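Local structure of ssDNA binding protein (4PSN) at residues 27-32 / 74-79. The protein probably binds single-stranded DNA, which is likely to be held in a system of tunnels between its subunits. Numbering follows the deposited sequence.
Sequences AQLRDA and IDYEVR
Helix-on-sheet packing in the N-terminal ThermoDBP-related region brings Gln28 and Leu29, at the break between helices 17-28 and 30-34, against Tyr76 and Val78 on strand 69-78, the middle strand of a three-stranded antiparallel sheet. The backbones stay well apart, 11.1 Å between the CA atoms of Gln28 and Tyr76, and the long tyrosine side chain spans the gap. Tyr76 OH donates a hydrogen bond to Gln28 OE1 at 2.7 Å. Gln28 OE1 lies at the edge of the tyrosine ring, near its plane, while Tyr76 OH is tilted 24° from the carbonyl plane of the amide, and amide and ring planes stand 35° apart. Tyr76 chi1 of 65° sets CG between the backbone N and carbonyl carbon, and from there the ring reaches across to the helix. Leu29 brings CD2 obliquely against the ring, 3.8 Å from Tyr76 CE1, and the same methyl meets Val78 CG2 at 4.0 Å. Nearby, Leu38 touches both Leu29 and Val78, and Phe85 of strand 83-97 packs on Tyr76. A phenylalanine in place of Tyr76 would probably leave Gln28 OE1 without its phenolic donor and take away the oxygen that Leu29 CD2 leans on. With Gln28 NE2 bonded to Thr6 O, both ends of the amide are engaged, which would hold it with oxygen toward the tyrosine and NH2 toward Thr6: one polar side chain ties the helix end to the central strand and to Thr6, beside an apolar contact of Leu29 with the tyrosine ring and Val78.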
loop_
_atom_site.group_PDB
_atom_site.type_symbol
_atom_site.label_atom_id
_atom_site.label_comp_id
_atom_site.label_asym_id
_atom_site.label_seq_id
_atom_site.Cartn_x
_atom_site.Cartn_y
_atom_site.Cartn_z
ATOM N N ALA C 27 -6.285 -7.305 9.736
ATOM C CA ALA C 27 -4.941 -6.769 9.970
ATOM C C ALA C 27 -4.877 -6.020 11.294
ATOM O O ALA C 27 -3.904 -6.148 12.039
ATOM C CB ALA C 27 -4.512 -5.865 8.830
ATOM N N GLN C 28 -5.919 -5.248 11.591
ATOM C CA GLN C 28 -5.958 -4.454 12.809
ATOM C C GLN C 28 -6.165 -5.296 14.064
ATOM O O GLN C 28 -5.767 -4.898 15.153
ATOM C CB GLN C 28 -7.054 -3.380 12.727
ATOM C CG GLN C 28 -6.786 -2.281 11.692
ATOM C CD GLN C 28 -7.749 -1.126 11.833
ATOM O OE1 GLN C 28 -8.767 -1.240 12.510
ATOM N NE2 GLN C 28 -7.423 0.001 11.215
ATOM N N LEU C 29 -6.799 -6.455 13.909
ATOM C CA LEU C 29 -7.164 -7.277 15.056
ATOM C C LEU C 29 -6.340 -8.566 15.118
ATOM O O LEU C 29 -6.682 -9.505 15.838
ATOM C CB LEU C 29 -8.653 -7.608 15.004
ATOM C CG LEU C 29 -9.589 -6.399 15.144
ATOM C CD1 LEU C 29 -11.048 -6.852 15.103
ATOM C CD2 LEU C 29 -9.296 -5.600 16.424
ATOM N N ARG C 30 -5.259 -8.607 14.350
ATOM C CA ARG C 30 -4.385 -9.775 14.315
ATOM C C ARG C 30 -3.845 -10.135 15.705
ATOM O O ARG C 30 -3.792 -11.309 16.071
ATOM C CB ARG C 30 -3.233 -9.548 13.342
ATOM C CG ARG C 30 -2.491 -10.822 12.979
ATOM C CD ARG C 30 -1.932 -10.766 11.564
ATOM N NE ARG C 30 -2.986 -10.639 10.558
ATOM C CZ ARG C 30 -3.521 -11.657 9.884
ATOM N NH1 ARG C 30 -3.105 -12.902 10.093
ATOM N NH2 ARG C 30 -4.475 -11.426 8.991
ATOM N N ASP C 31 -3.459 -9.123 16.476
ATOM C CA ASP C 31 -2.910 -9.347 17.807
ATOM C C ASP C 31 -3.968 -9.801 18.809
ATOM O O ASP C 31 -3.712 -10.676 19.641
ATOM C CB ASP C 31 -2.220 -8.082 18.321
ATOM C CG ASP C 31 -0.925 -7.786 17.590
ATOM O OD1 ASP C 31 -0.871 -7.983 16.358
ATOM O OD2 ASP C 31 0.044 -7.363 18.253
ATOM N N ALA C 32 -5.151 -9.194 18.738
ATOM C CA ALA C 32 -6.243 -9.585 19.615
ATOM C C ALA C 32 -6.588 -11.053 19.386
ATOM O O ALA C 32 -6.949 -11.763 20.317
ATOM C CB ALA C 32 -7.460 -8.710 19.381
ATOM N N ILE C 74 -15.132 3.792 9.962
ATOM C CA ILE C 74 -16.055 3.702 11.085
ATOM C C ILE C 74 -15.260 3.288 12.310
ATOM O O ILE C 74 -14.349 2.473 12.206
ATOM C CB ILE C 74 -17.164 2.681 10.793
ATOM C CG1 ILE C 74 -18.193 2.639 11.922
ATOM C CG2 ILE C 74 -16.563 1.292 10.526
ATOM C CD1 ILE C 74 -19.368 1.681 11.591
ATOM N N ASP C 75 -15.568 3.879 13.457
ATOM C CA ASP C 75 -14.856 3.537 14.683
ATOM C C ASP C 75 -15.422 2.245 15.265
ATOM O O ASP C 75 -16.576 1.886 15.000
ATOM C CB ASP C 75 -14.974 4.660 15.727
ATOM C CG ASP C 75 -14.255 5.953 15.308
ATOM O OD1 ASP C 75 -13.507 5.963 14.303
ATOM O OD2 ASP C 75 -14.440 6.968 16.014
ATOM N N TYR C 76 -14.616 1.548 16.065
ATOM C CA TYR C 76 -15.103 0.357 16.763
ATOM C C TYR C 76 -14.432 0.158 18.109
ATOM O O TYR C 76 -13.324 0.652 18.361
ATOM C CB TYR C 76 -14.955 -0.921 15.915
ATOM C CG TYR C 76 -13.524 -1.300 15.624
ATOM C CD1 TYR C 76 -12.817 -2.132 16.478
ATOM C CD2 TYR C 76 -12.879 -0.823 14.492
ATOM C CE1 TYR C 76 -11.505 -2.475 16.215
ATOM C CE2 TYR C 76 -11.568 -1.173 14.214
ATOM C CZ TYR C 76 -10.883 -1.994 15.084
ATOM O OH TYR C 76 -9.579 -2.333 14.817
ATOM N N GLU C 77 -15.127 -0.578 18.962
ATOM C CA GLU C 77 -14.694 -0.844 20.312
ATOM C C GLU C 77 -14.564 -2.347 20.478
ATOM O O GLU C 77 -15.471 -3.109 20.148
ATOM C CB GLU C 77 -15.723 -0.288 21.295
ATOM C CG GLU C 77 -15.467 -0.604 22.758
ATOM C CD GLU C 77 -16.497 0.043 23.678
ATOM O OE1 GLU C 77 -17.654 0.241 23.240
ATOM O OE2 GLU C 77 -16.147 0.366 24.835
ATOM N N VAL C 78 -13.411 -2.778 20.962
ATOM C CA VAL C 78 -13.218 -4.165 21.322
ATOM C C VAL C 78 -12.981 -4.225 22.816
ATOM O O VAL C 78 -12.072 -3.574 23.332
ATOM C CB VAL C 78 -11.975 -4.746 20.651
ATOM C CG1 VAL C 78 -11.815 -6.220 21.045
ATOM C CG2 VAL C 78 -12.060 -4.595 19.156
ATOM N N ARG C 79 -13.799 -4.990 23.519
ATOM C CA ARG C 79 -13.570 -5.211 24.936
ATOM C C ARG C 79 -14.435 -6.361 25.412
ATOM O O ARG C 79 -15.593 -6.481 25.013
ATOM C CB ARG C 79 -13.851 -3.941 25.746
ATOM C CG ARG C 79 -15.294 -3.504 25.768
ATOM C CD ARG C 79 -15.412 -2.039 26.186
ATOM N NE ARG C 79 -14.924 -1.785 27.541
ATOM C CZ ARG C 79 -14.901 -0.582 28.113
ATOM N NH1 ARG C 79 -14.445 -0.441 29.352
ATOM N NH2 ARG C 79 -15.335 0.482 27.444
#